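Long-range contacts in GCN5-related N-acetyltransferase (Kribbella flavida, PDB 4H89), which probably transfers an acyl group, most likely acetyl from acetyl-CoA, to an acceptor substrate, as other GCN5-related N-acetyltransferases do: residues V30-Y38 / E154-G162; W141-V152 / V164-P172. All coordinates share one frame; numbering follows the deposited sequence. Where two conformers were deposited one is given.

Contact 1 and contact 2 lie at the end of the chain's mixed sheet where strands 147-155 and 164-172 pair, their centres about 17 Å apart. Contact 2 joins these strands side by side; contact 1 takes up the turn between them and sets it against the loop that follows helix 19-32. They meet where Phe-156 O lies 2.9 Å from Val-164 N, a probable hydrogen bond, and where Phe-156 CB packs 3.7 Å from Leu-166 CD2. Both also touch the second subunit. As in relatives of this family, acetyl-CoA probably binds where the fourth and fifth strands, here 89-96 and 124-131, part; strand 124-131 is the inner neighbour of strand 164-172.

Contact 1: residues V30-Y38 / E154-G162; sequences VSAGETYAY and EAFHHPTHG
Phe-156 pushes its ring edge-on into the bend of segment 30-38, and this is the tight half of the contact. Its CG stands anti to the backbone N (chi1 -176°), which sends the ring out from the sheet margin toward the loop. CE1 approaches Gly-33 O to 3.4 Å, near the ring plane, where the slightly positive C-H rim of an aromatic suits a carbonyl oxygen. Rigid Pro-159 closes on the same oxygen, its CD 3.3 Å from Gly-33 O, while its CG meets Ala-32 O. The Ala-37 methyl, small enough to let the ring in, packs on Phe-156, CB to CE2 4.2 Å. Gly-33, whose positive phi favours glycine, takes the chain out of helix 19-32 and so presents its carbonyl. Pro-85 of the second subunit also packs on Phe-156, and the Tyr-36 hydroxyl is hydrogen-bonded to Phe-94 N.

The other half is loose and watery, with no direct hydrogen bond between the segments. One water donates to both Gly-33 O (2.6 Å) and His-157 O. A second donates to Glu-34 OE2 at 2.5 Å and also bonds Thr-160 OG1. The Glu-34 chain slants past His-158, bringing CG to 3.7 Å from NE2; OE2 stays 4.2 Å from His-158 NE2, near but not in contact, and any attraction would depend on the histidine being protonated. The imidazole is steadied from its own turn: ND1 accepts from Thr-160 N (3.0 Å) and from His-161 N.

Backbone bonds between His-158 and Gly-162 close the hairpin, and Ala-155 and Phe-156, both opposite Val-164, form a classic beta bulge. The pairing of this hairpin with the loop after the first long helix fits the GNAT fold, in which the corresponding loops commonly border the acceptor-substrate site.

Contact 2: residues W141-V152 / V164-P172; sequences WQSLGFRVIGTV and VGLHVMHRP
Thr-151 and His-167 lie side by side, Thr-151 OG1 meeting His-167 ND1 at 2.8 Å in the ring plane; either could donate. Val-148 CG2 sits over one face of the same imidazole, an apolar lid.

Along the strand pair the antiparallel backbones satisfy each other: Arg-147 N and O pair with His-170, Val-152 N and O with Leu-166. At the beta bulge Ile-149 N gives to Val-168 O while Val-168 N gives to Gly-150 O. The other edge of strand 164-172 bonds strand 124-131, and Gly-165 N the Glu-132 carboxylate.

Where helix 135-143 ends, Trp-141 O accepts from Leu-144 N and Phe-146 N in a Schellman motif. Gly-145, its C-prime residue, has positive phi, and a side chain there would jam against the preceding carbonyl and Arg-171 NE. A water donates to Gly-145 O (2.9 Å) and His-170 O. In one of its two conformers Arg-171 sends NE to Leu-144 O (2.6 Å, 170° at the hydrogen), its CB lying over the Phe-146 ring face, 3.7 Å from the centroid. Phe-146 also stacks on Phe-127 of strand 124-131. An alanine in its place is likely to leave Arg-171 CB without its aromatic floor and Phe-127 without that stack. In selenomethionine Met-169, standing in for methionine, SE makes a Met-aromatic contact at the Trp-141 ring edge, 3.8 Å from CD1.

Backbone pairing thus serves the strands, side chains and a water the helix end, with Phe-146 and Met-169 filling in between.

Contact 1: residues V30-Y38 / E154-G162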
ATOM      1  N   VAL A  30       6.253  16.503  -4.170  1.00 20.79           N
ATOM      2  CA  VAL A  30       7.433  15.690  -4.409  1.00 22.28           C
ATOM      3  C   VAL A  30       8.704  16.479  -4.111  1.00 20.74           C
ATOM      4  O   VAL A  30       9.614  15.984  -3.444  1.00 23.74           O
ATOM      5  CB  VAL A  30       7.456  15.146  -5.828  1.00 20.99           C
ATOM      6  CG1 VAL A  30       8.762  14.423  -6.146  1.00 26.31           C
ATOM      7  CG2 VAL A  30       6.270  14.250  -6.059  1.00 23.86           C
ATOM      8  N   SER A  31       8.769  17.709  -4.609  0.60 18.05           N
ATOM      9  CA  SER A  31       9.928  18.567  -4.362  0.60 20.45           C
ATOM     10  C   SER A  31      10.210  18.803  -2.869  0.60 20.52           C
ATOM     11  O   SER A  31      11.364  18.720  -2.435  0.60 23.45           O
ATOM     12  CB  SER A  31       9.744  19.904  -5.072  0.60 21.30           C
ATOM     13  OG  SER A  31      10.881  20.719  -4.865  0.60 28.98           O
ATOM     14  N   ALA A  32       9.164  19.086  -2.090  1.00 18.22           N
ATOM     15  CA  ALA A  32       9.339  19.399  -0.672  1.00 21.00           C
ATOM     16  C   ALA A  32       9.757  18.149   0.084  1.00 21.19           C
ATOM     17  O   ALA A  32      10.608  18.210   0.982  1.00 23.69           O
ATOM     18  CB  ALA A  32       8.065  20.014  -0.103  1.00 20.71           C
ATOM     19  N   GLY A  33       9.205  17.004  -0.282  1.00 20.39           N
ATOM     20  CA  GLY A  33       9.638  15.730   0.303  1.00 20.13           C
ATOM     21  C   GLY A  33       9.269  15.587   1.779  1.00 19.36           C
ATOM     22  O   GLY A  33       9.952  14.884   2.519  1.00 20.19           O
ATOM     23  N   GLU A  34       8.209  16.260   2.214  1.00 18.13           N
ATOM     24  CA  GLU A  34       7.861  16.299   3.613  1.00 19.76           C
ATOM     25  C   GLU A  34       6.602  15.507   3.991  1.00 19.19           C
ATOM     26  O   GLU A  34       6.382  15.270   5.166  1.00 23.68           O
ATOM     27  CB  GLU A  34       7.714  17.766   4.064  1.00 21.99           C
ATOM     28  CG  GLU A  34       9.056  18.495   3.999  1.00 23.94           C
ATOM     29  CD  GLU A  34       8.990  19.980   4.268  1.00 31.13           C
ATOM     30  OE1 GLU A  34       8.010  20.643   3.891  1.00 32.10           O
ATOM     31  OE2 GLU A  34       9.970  20.485   4.858  1.00 35.92           O
ATOM     32  N   THR A  35       5.774  15.070   3.015  1.00 17.88           N
ATOM     33  CA  THR A  35       4.442  14.553   3.306  1.00 19.66           C
ATOM     34  C   THR A  35       4.004  13.234   2.665  1.00 20.44           C
ATOM     35  O   THR A  35       3.134  12.567   3.196  1.00 24.50           O
ATOM     36  CB  THR A  35       3.378  15.585   3.008  1.00 23.32           C
ATOM     37  OG1 THR A  35       3.387  15.846   1.628  1.00 22.93           O
ATOM     38  CG2 THR A  35       3.642  16.882   3.796  1.00 25.74           C
ATOM     39  N   TYR A  36       4.550  12.876   1.522  0.50 19.13           N
ATOM     40  CA  TYR A  36       4.102  11.684   0.773  0.50 20.59           C
ATOM     41  C   TYR A  36       5.363  11.152   0.048  0.50 18.53           C
ATOM     42  O   TYR A  36       6.223  11.928  -0.355  0.50 20.63           O
ATOM     43  CB  TYR A  36       2.999  12.036  -0.266  0.50 24.75           C
ATOM     44  CG  TYR A  36       1.508  12.222   0.193  0.50 30.48           C
ATOM     45  CD1 TYR A  36       0.736  11.154   0.640  0.50 33.25           C
ATOM     46  CD2 TYR A  36       0.865  13.467   0.098  0.50 33.62           C
ATOM     47  CE1 TYR A  36      -0.612  11.322   1.025  0.50 34.02           C
ATOM     48  CE2 TYR A  36      -0.479  13.640   0.459  0.50 32.53           C
ATOM     49  CZ  TYR A  36      -1.232  12.568   0.948  0.50 31.68           C
ATOM     50  OH  TYR A  36      -2.605  12.741   1.327  0.50 21.24           O
ATOM     51  N   ALA A  37       5.506   9.838  -0.059  1.00 18.30           N
ATOM     52  CA  ALA A  37       6.571   9.191  -0.825  1.00 16.98           C
ATOM     53  C   ALA A  37       6.095   8.851  -2.246  1.00 17.01           C
ATOM     54  O   ALA A  37       5.286   7.950  -2.434  1.00 19.17           O
ATOM     55  CB  ALA A  37       7.035   7.925  -0.110  1.00 19.58           C
ATOM     56  N   TYR A  38       6.645   9.554  -3.233  1.00 18.75           N
ATOM     57  CA  TYR A  38       6.387   9.288  -4.650  1.00 18.38           C
ATOM     58  C   TYR A  38       7.685   9.095  -5.391  1.00 20.05           C
ATOM     59  O   TYR A  38       8.750   9.549  -4.947  1.00 20.50           O
ATOM     60  CB  TYR A  38       5.698  10.486  -5.276  1.00 22.15           C
ATOM     61  CG  TYR A  38       4.263  10.662  -4.906  1.00 24.48           C
ATOM     62  CD1 TYR A  38       3.299   9.794  -5.389  1.00 30.62           C
ATOM     63  CD2 TYR A  38       3.853  11.746  -4.120  1.00 27.78           C
ATOM     64  CE1 TYR A  38       1.953   9.977  -5.073  1.00 33.73           C
ATOM     65  CE2 TYR A  38       2.517  11.943  -3.808  1.00 32.68           C
ATOM     66  CZ  TYR A  38       1.574  11.046  -4.277  1.00 32.57           C
ATOM     67  OH  TYR A  38       0.250  11.249  -3.968  1.00 40.72           O
ATOM     68  N   GLU A 154      10.845   5.124  11.702  1.00 12.43           N
ATOM     69  CA  GLU A 154      11.934   5.436  10.778  1.00 13.51           C
ATOM     70  C   GLU A 154      11.645   5.001   9.343  1.00 12.21           C
ATOM     71  O   GLU A 154      12.552   4.690   8.586  1.00 13.29           O
ATOM     72  CB  GLU A 154      13.253   4.841  11.311  1.00 13.89           C
ATOM     73  CG  GLU A 154      13.757   5.524  12.567  1.00 15.12           C
ATOM     74  CD  GLU A 154      15.166   5.158  12.925  1.00 26.15           C
ATOM     75  OE1 GLU A 154      15.831   6.003  13.522  1.00 38.55           O
ATOM     76  OE2 GLU A 154      15.571   4.040  12.738  1.00 26.34           O
ATOM     77  N   ALA A 155      10.402   5.119   8.944  1.00 12.49           N
ATOM     78  CA  ALA A 155       9.989   4.636   7.625  1.00 11.97           C
ATOM     79  C   ALA A 155      10.016   5.693   6.523  1.00 13.22           C
ATOM     80  O   ALA A 155       9.723   5.413   5.367  1.00 13.51           O
ATOM     81  CB  ALA A 155       8.622   3.982   7.689  1.00 13.83           C
ATOM     82  N   PHE A 156      10.373   6.931   6.879  1.00 13.22           N
ATOM     83  CA  PHE A 156      10.336   8.025   5.906  1.00 13.78           C
ATOM     84  C   PHE A 156      11.507   8.937   6.190  1.00 13.36           C
ATOM     85  O   PHE A 156      11.686   9.359   7.325  1.00 13.78           O
ATOM     86  CB  PHE A 156       9.011   8.811   6.078  1.00 14.02           C
ATOM     87  CG  PHE A 156       8.792   9.914   5.061  1.00 12.74           C
ATOM     88  CD1 PHE A 156       9.288  11.192   5.289  1.00 13.93           C
ATOM     89  CD2 PHE A 156       8.083   9.692   3.902  1.00 13.97           C
ATOM     90  CE1 PHE A 156       9.050  12.185   4.363  1.00 15.24           C
ATOM     91  CE2 PHE A 156       7.834  10.685   2.993  1.00 15.47           C
ATOM     92  CZ  PHE A 156       8.320  11.931   3.220  1.00 16.46           C
ATOM     93  N   HIS A 157      12.339   9.231   5.186  1.00 12.79           N
ATOM     94  CA  HIS A 157      13.471  10.176   5.360  1.00 12.88           C
ATOM     95  C   HIS A 157      13.008  11.605   5.093  1.00 13.32           C
ATOM     96  O   HIS A 157      12.661  11.969   3.984  1.00 14.72           O
ATOM     97  CB  HIS A 157      14.646   9.826   4.454  1.00 14.07           C
ATOM     98  CG  HIS A 157      15.842  10.650   4.797  1.00 15.77           C
ATOM     99  ND1 HIS A 157      16.154  11.822   4.163  1.00 15.78           N
ATOM    100  CD2 HIS A 157      16.728  10.519   5.800  1.00 17.15           C
ATOM    101  CE1 HIS A 157      17.181  12.394   4.769  1.00 16.69           C
ATOM    102  NE2 HIS A 157      17.570  11.610   5.753  1.00 17.76           N
ATOM    103  N   HIS A 158      12.921  12.401   6.146  1.00 13.23           N
ATOM    104  CA  HIS A 158      12.489  13.765   6.083  1.00 14.40           C
ATOM    105  C   HIS A 158      13.727  14.647   5.892  1.00 15.36           C
ATOM    106  O   HIS A 158      14.741  14.409   6.541  1.00 15.47           O
ATOM    107  CB  HIS A 158      11.763  14.094   7.389  1.00 13.81           C
ATOM    108  CG  HIS A 158      11.107  15.433   7.415  1.00 13.78           C
ATOM    109  ND1 HIS A 158      11.801  16.612   7.558  1.00 14.32           N
ATOM    110  CD2 HIS A 158       9.800  15.778   7.303  1.00 15.47           C
ATOM    111  CE1 HIS A 158      10.951  17.621   7.513  1.00 15.99           C
ATOM    112  NE2 HIS A 158       9.720  17.147   7.366  1.00 16.25           N
ATOM    113  N   PRO A 159      13.629  15.666   5.049  1.00 15.66           N
ATOM    114  CA  PRO A 159      14.824  16.474   4.767  1.00 17.38           C
ATOM    115  C   PRO A 159      15.417  17.276   5.936  1.00 17.88           C
ATOM    116  O   PRO A 159      16.607  17.663   5.882  1.00 20.85           O
ATOM    117  CB  PRO A 159      14.358  17.412   3.642  1.00 20.69           C
ATOM    118  CG  PRO A 159      13.017  16.998   3.230  1.00 25.63           C
ATOM    119  CD  PRO A 159      12.469  16.081   4.245  1.00 17.52           C
ATOM    120  N   THR A 160      14.619  17.545   6.960  1.00 15.31           N
ATOM    121  CA  THR A 160      15.100  18.231   8.140  1.00 15.76           C
ATOM    122  C   THR A 160      15.174  17.288   9.361  1.00 15.49           C
ATOM    123  O   THR A 160      16.117  17.350  10.139  1.00 18.30           O
ATOM    124  CB  THR A 160      14.139  19.406   8.511  1.00 17.48           C
ATOM    125  OG1 THR A 160      13.976  20.267   7.391  1.00 24.35           O
ATOM    126  CG2 THR A 160      14.628  20.161   9.701  1.00 20.09           C
ATOM    127  N   HIS A 161      14.199  16.394   9.534  1.00 14.47           N
ATOM    128  CA  HIS A 161      14.041  15.650  10.798  1.00 15.02           C
ATOM    129  C   HIS A 161      14.618  14.259  10.749  1.00 16.38           C
ATOM    130  O   HIS A 161      14.543  13.524  11.741  1.00 18.58           O
ATOM    131  CB  HIS A 161      12.564  15.597  11.211  1.00 15.87           C
ATOM    132  CG  HIS A 161      11.963  16.945  11.325  1.00 16.78           C
ATOM    133  ND1 HIS A 161      12.582  17.976  12.008  1.00 18.33           N
ATOM    134  CD2 HIS A 161      10.834  17.456  10.805  1.00 18.57           C
ATOM    135  CE1 HIS A 161      11.844  19.057  11.900  1.00 21.53           C
ATOM    136  NE2 HIS A 161      10.769  18.764  11.195  1.00 21.43           N
ATOM    137  N   GLY A 162      15.177  13.877   9.596  1.00 15.83           N
ATOM    138  CA  GLY A 162      15.808  12.584   9.444  1.00 15.73           C
ATOM    139  C   GLY A 162      14.776  11.476   9.269  1.00 12.84           C
ATOM    140  O   GLY A 162      13.657  11.717   8.775  1.00 13.63           O
TER
HETATM  141  O   HOH W   1      12.065  13.516   1.798  1.00 20.15           O
HETATM  142  O   HOH W   2      12.380  19.933   5.299  1.00 35.54           O

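Contact 2: residues W141-V152 / V164-P172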
ATOM      1  N   TRP A 141      -6.786  15.177  10.691  1.00 15.17           N
ATOM      2  CA  TRP A 141      -7.443  13.890  10.529  1.00 15.11           C
ATOM      3  C   TRP A 141      -8.021  13.414  11.871  1.00 14.74           C
ATOM      4  O   TRP A 141      -9.135  12.889  11.908  1.00 15.05           O
ATOM      5  CB  TRP A 141      -6.510  12.835   9.974  1.00 16.57           C
ATOM      6  CG  TRP A 141      -5.788  13.114   8.734  1.00 21.22           C
ATOM      7  CD1 TRP A 141      -4.525  12.599   8.387  1.00 23.34           C
ATOM      8  CD2 TRP A 141      -6.176  13.922   7.683  1.00 21.08           C
ATOM      9  NE1 TRP A 141      -4.154  13.034   7.197  1.00 25.27           N
ATOM     10  CE2 TRP A 141      -5.148  13.838   6.706  1.00 21.66           C
ATOM     11  CE3 TRP A 141      -7.283  14.692   7.413  1.00 20.64           C
ATOM     12  CZ2 TRP A 141      -5.177  14.544   5.526  1.00 28.00           C
ATOM     13  CZ3 TRP A 141      -7.310  15.417   6.253  1.00 26.57           C
ATOM     14  CH2 TRP A 141      -6.279  15.330   5.298  1.00 29.70           C
ATOM     15  N   GLN A 142      -7.284  13.581  12.964  1.00 14.81           N
ATOM     16  CA  GLN A 142      -7.827  13.259  14.292  1.00 13.18           C
ATOM     17  C   GLN A 142      -9.109  14.039  14.565  1.00 14.22           C
ATOM     18  O   GLN A 142     -10.065  13.486  15.136  1.00 16.50           O
ATOM     19  CB  GLN A 142      -6.775  13.500  15.383  1.00 16.43           C
ATOM     20  CG  GLN A 142      -5.668  12.461  15.334  1.00 16.86           C
ATOM     21  CD  GLN A 142      -4.531  12.756  16.270  1.00 17.33           C
ATOM     22  OE1 GLN A 142      -4.125  13.917  16.425  1.00 20.70           O
ATOM     23  NE2 GLN A 142      -3.960  11.720  16.838  1.00 20.76           N
ATOM     24  N   SER A 143      -9.134  15.320  14.202  1.00 15.27           N
ATOM     25  CA  SER A 143     -10.323  16.147  14.429  1.00 16.86           C
ATOM     26  C   SER A 143     -11.534  15.675  13.626  1.00 16.46           C
ATOM     27  O   SER A 143     -12.669  16.001  13.976  1.00 18.94           O
ATOM     28  CB  SER A 143     -10.044  17.624  14.133  1.00 18.52           C
ATOM     29  OG  SER A 143     -10.085  17.928  12.747  1.00 20.03           O
ATOM     30  N   LEU A 144     -11.276  14.879  12.585  1.00 14.36           N
ATOM     31  CA  LEU A 144     -12.305  14.328  11.718  1.00 15.10           C
ATOM     32  C   LEU A 144     -12.553  12.875  12.006  1.00 15.33           C
ATOM     33  O   LEU A 144     -13.188  12.197  11.210  1.00 17.09           O
ATOM     34  CB  LEU A 144     -11.937  14.532  10.259  1.00 16.15           C
ATOM     35  CG  LEU A 144     -11.975  15.998   9.826  1.00 16.60           C
ATOM     36  CD1 LEU A 144     -11.355  16.115   8.443  1.00 19.74           C
ATOM     37  CD2 LEU A 144     -13.375  16.570   9.895  1.00 22.84           C
ATOM     38  N   GLY A 145     -12.036  12.371  13.122  1.00 14.63           N
ATOM     39  CA  GLY A 145     -12.386  11.049  13.597  1.00 14.99           C
ATOM     40  C   GLY A 145     -11.395   9.936  13.352  1.00 15.46           C
ATOM     41  O   GLY A 145     -11.635   8.813  13.758  1.00 15.96           O
ATOM     42  N   PHE A 146     -10.286  10.217  12.688  1.00 13.48           N
ATOM     43  CA  PHE A 146      -9.265   9.198  12.456  1.00 13.65           C
ATOM     44  C   PHE A 146      -8.406   9.011  13.681  1.00 13.63           C
ATOM     45  O   PHE A 146      -8.169   9.951  14.420  1.00 15.36           O
ATOM     46  CB  PHE A 146      -8.351   9.591  11.286  1.00 13.59           C
ATOM     47  CG  PHE A 146      -8.986   9.497   9.933  1.00 12.63           C
ATOM     48  CD1 PHE A 146      -9.760  10.526   9.459  1.00 14.65           C
ATOM     49  CD2 PHE A 146      -8.711   8.434   9.109  1.00 13.70           C
ATOM     50  CE1 PHE A 146     -10.373  10.423   8.234  1.00 14.88           C
ATOM     51  CE2 PHE A 146      -9.330   8.326   7.877  1.00 15.87           C
ATOM     52  CZ  PHE A 146     -10.116   9.337   7.420  1.00 15.00           C
ATOM     53  N   ARG A 147      -7.933   7.796  13.881  0.50 13.41           N
ATOM     54  CA  ARG A 147      -6.963   7.524  14.924  0.50 14.11           C
ATOM     55  C   ARG A 147      -5.761   6.812  14.377  0.50 13.53           C
ATOM     56  O   ARG A 147      -5.824   6.114  13.347  0.50 14.73           O
ATOM     57  CB  ARG A 147      -7.549   6.691  16.064  0.50 18.39           C
ATOM     58  CG  ARG A 147      -7.834   5.234  15.736  0.50 19.71           C
ATOM     59  CD  ARG A 147      -8.150   4.371  16.980  0.50 24.76           C
ATOM     60  NE  ARG A 147      -8.657   3.032  16.627  0.50 27.42           N
ATOM     61  CZ  ARG A 147      -8.043   1.883  16.896  0.50 32.27           C
ATOM     62  NH1 ARG A 147      -8.595   0.719  16.513  0.50 31.33           N
ATOM     63  NH2 ARG A 147      -6.891   1.884  17.556  0.50 37.24           N
ATOM     64  N   VAL A 148      -4.647   6.953  15.094  1.00 13.65           N
ATOM     65  CA  VAL A 148      -3.446   6.235  14.760  1.00 13.57           C
ATOM     66  C   VAL A 148      -3.585   4.774  15.264  1.00 14.65           C
ATOM     67  O   VAL A 148      -3.787   4.532  16.442  1.00 17.64           O
ATOM     68  CB  VAL A 148      -2.230   6.887  15.379  1.00 14.72           C
ATOM     69  CG1 VAL A 148      -0.958   6.069  15.096  1.00 15.37           C
ATOM     70  CG2 VAL A 148      -2.061   8.296  14.820  1.00 16.02           C
ATOM     71  N   ILE A 149      -3.525   3.816  14.326  1.00 14.02           N
ATOM     72  CA  ILE A 149      -3.562   2.356  14.581  1.00 15.35           C
ATOM     73  C   ILE A 149      -2.193   1.885  15.062  1.00 15.21           C
ATOM     74  O   ILE A 149      -2.061   0.972  15.846  1.00 17.20           O
ATOM     75  CB  ILE A 149      -3.947   1.609  13.204  1.00 19.12           C
ATOM     76  CG1 ILE A 149      -5.373   1.918  12.808  1.00 21.62           C
ATOM     77  CG2 ILE A 149      -3.636   0.130  13.190  1.00 22.30           C
ATOM     78  CD1 ILE A 149      -6.351   1.502  13.873  1.00 21.54           C
ATOM     79  N   GLY A 150      -1.164   2.501  14.510  1.00 14.66           N
ATOM     80  CA  GLY A 150       0.213   2.187  14.852  1.00 14.88           C
ATOM     81  C   GLY A 150       1.144   3.040  13.983  1.00 12.96           C
ATOM     82  O   GLY A 150       0.687   3.732  13.064  1.00 13.93           O
ATOM     83  N   THR A 151       2.429   3.027  14.303  1.00 14.51           N
ATOM     84  CA  THR A 151       3.415   3.826  13.594  1.00 13.98           C
ATOM     85  C   THR A 151       4.606   2.955  13.245  1.00 14.58           C
ATOM     86  O   THR A 151       5.172   2.278  14.112  1.00 15.22           O
ATOM     87  CB  THR A 151       3.871   5.002  14.468  1.00 14.52           C
ATOM     88  OG1 THR A 151       2.725   5.735  14.920  1.00 15.73           O
ATOM     89  CG2 THR A 151       4.820   5.915  13.660  1.00 16.12           C
ATOM     90  N   VAL A 152       4.942   2.919  11.966  1.00 14.14           N
ATOM     91  CA  VAL A 152       6.121   2.211  11.515  1.00 13.87           C
ATOM     92  C   VAL A 152       7.319   3.146  11.732  1.00 13.13           C
ATOM     93  O   VAL A 152       7.363   4.227  11.141  1.00 13.92           O
ATOM     94  CB  VAL A 152       6.022   1.784  10.041  1.00 15.48           C
ATOM     95  CG1 VAL A 152       7.256   0.989   9.655  1.00 15.93           C
ATOM     96  CG2 VAL A 152       4.727   0.988   9.745  1.00 17.57           C
ATOM     97  N   VAL A 164      11.902   9.355  10.178  1.00 12.65           N
ATOM     98  CA  VAL A 164      10.734   9.533  11.037  1.00 13.17           C
ATOM     99  C   VAL A 164       9.665   8.483  10.704  1.00 12.90           C
ATOM    100  O   VAL A 164       9.714   7.760   9.686  1.00 13.27           O
ATOM    101  CB  VAL A 164      10.155  10.960  10.922  1.00 13.38           C
ATOM    102  CG1 VAL A 164      11.220  11.974  11.294  1.00 15.00           C
ATOM    103  CG2 VAL A 164       9.585  11.257   9.551  1.00 15.41           C
ATOM    104  N   GLY A 165       8.686   8.371  11.596  1.00 12.18           N
ATOM    105  CA  GLY A 165       7.654   7.342  11.445  1.00 12.18           C
ATOM    106  C   GLY A 165       6.591   7.654  10.420  1.00 13.52           C
ATOM    107  O   GLY A 165       6.323   8.791  10.083  1.00 13.11           O
ATOM    108  N   LEU A 166       5.948   6.562   9.969  1.00 12.90           N
ATOM    109  CA  LEU A 166       4.750   6.634   9.163  1.00 13.48           C
ATOM    110  C   LEU A 166       3.571   6.029   9.949  1.00 13.37           C
ATOM    111  O   LEU A 166       3.590   4.837  10.241  1.00 14.45           O
ATOM    112  CB  LEU A 166       4.949   5.889   7.837  1.00 13.13           C
ATOM    113  CG  LEU A 166       5.888   6.525   6.804  1.00 13.59           C
ATOM    114  CD1 LEU A 166       5.995   5.595   5.603  1.00 15.79           C
ATOM    115  CD2 LEU A 166       5.395   7.924   6.386  1.00 14.97           C
ATOM    116  N   HIS A 167       2.576   6.849  10.285  1.00 12.30           N
ATOM    117  CA  HIS A 167       1.400   6.374  10.965  1.00 12.96           C
ATOM    118  C   HIS A 167       0.518   5.637   9.962  1.00 13.96           C
ATOM    119  O   HIS A 167       0.386   6.077   8.809  1.00 15.40           O
ATOM    120  CB  HIS A 167       0.557   7.523  11.467  1.00 13.97           C
ATOM    121  CG  HIS A 167       1.162   8.404  12.487  1.00 14.21           C
ATOM    122  ND1 HIS A 167       1.809   8.007  13.624  1.00 15.98           N
ATOM    123  CD2 HIS A 167       1.104   9.751  12.522  1.00 15.41           C
ATOM    124  CE1 HIS A 167       2.135   9.095  14.314  1.00 16.77           C
ATOM    125  NE2 HIS A 167       1.719  10.157  13.655  1.00 17.55           N
ATOM    126  N   VAL A 168      -0.173   4.610  10.450  1.00 12.66           N
ATOM    127  CA  VAL A 168      -1.335   4.071   9.769  1.00 13.21           C
ATOM    128  C   VAL A 168      -2.531   4.621  10.530  1.00 13.08           C
ATOM    129  O   VAL A 168      -2.563   4.506  11.743  1.00 14.72           O
ATOM    130  CB  VAL A 168      -1.328   2.528   9.841  1.00 15.38           C
ATOM    131  CG1 VAL A 168      -2.594   1.968   9.172  1.00 15.84           C
ATOM    132  CG2 VAL A 168      -0.048   2.015   9.174  1.00 19.42           C
HETATM  133  N   MSE A 169      -3.470   5.253   9.842  1.00 12.91           N
HETATM  134  CA  MSE A 169      -4.607   5.885  10.472  1.00 13.59           C
HETATM  135  C   MSE A 169      -5.899   5.274   9.942  1.00 13.98           C
HETATM  136  O   MSE A 169      -5.957   4.792   8.816  1.00 14.65           O
HETATM  137  CB  MSE A 169      -4.647   7.370  10.268  1.00 13.12           C
HETATM  138  CG  MSE A 169      -3.358   8.023  10.776  1.00 15.20           C
HETATM  139 SE   MSE A 169      -3.363   9.957  10.894  0.90 17.31          SE
HETATM  140  CE  MSE A 169      -4.493  10.304  12.427  1.00 17.93           C
ATOM    141  N   HIS A 170      -6.935   5.290  10.769  1.00 12.75           N
ATOM    142  CA  HIS A 170      -8.177   4.599  10.456  1.00 13.13           C
ATOM    143  C   HIS A 170      -9.354   5.292  11.086  1.00 12.73           C
ATOM    144  O   HIS A 170      -9.254   5.873  12.167  1.00 13.17           O
ATOM    145  CB  HIS A 170      -8.070   3.186  10.999  1.00 14.57           C
ATOM    146  CG  HIS A 170      -9.322   2.366  10.889  1.00 16.00           C
ATOM    147  ND1 HIS A 170     -10.226   2.292  11.916  1.00 17.75           N
ATOM    148  CD2 HIS A 170      -9.811   1.571   9.898  1.00 17.24           C
ATOM    149  CE1 HIS A 170     -11.205   1.484  11.579  1.00 17.65           C
ATOM    150  NE2 HIS A 170     -10.962   1.016  10.376  1.00 17.07           N
ATOM    151  N   ARG A 171     -10.494   5.238  10.399  0.50 12.20           N
ATOM    152  CA  ARG A 171     -11.772   5.784  10.893  0.50 13.98           C
ATOM    153  C   ARG A 171     -12.852   4.778  10.496  0.50 13.66           C
ATOM    154  O   ARG A 171     -12.911   4.418   9.319  0.50 14.36           O
ATOM    155  CB  ARG A 171     -12.038   7.103  10.149  0.50 17.24           C
ATOM    156  CG  ARG A 171     -13.212   7.897  10.654  0.50 15.72           C
ATOM    157  CD  ARG A 171     -13.521   9.012   9.692  0.50 15.75           C
ATOM    158  NE  ARG A 171     -14.347  10.063  10.269  0.50 16.26           N
ATOM    159  CZ  ARG A 171     -15.644   9.969  10.480  0.50 15.83           C
ATOM    160  NH1 ARG A 171     -16.315   8.842  10.268  0.50 18.32           N
ATOM    161  NH2 ARG A 171     -16.277  11.021  10.915  0.50 16.49           N
ATOM    162  N   PRO A 172     -13.724   4.321  11.441  1.00 14.09           N
ATOM    163  CA  PRO A 172     -14.901   3.579  11.033  1.00 13.41           C
ATOM    164  C   PRO A 172     -15.938   4.480  10.377  1.00 13.64           C
ATOM    165  O   PRO A 172     -15.948   5.687  10.610  1.00 14.30           O
ATOM    166  CB  PRO A 172     -15.451   3.005  12.346  1.00 16.89           C
ATOM    167  CG  PRO A 172     -15.071   4.046  13.349  1.00 19.43           C
ATOM    168  CD  PRO A 172     -13.695   4.538  12.897  1.00 16.35           C
TER
HETATM  169  O   HOH W   3     -11.274   6.139  14.719  1.00 24.85           O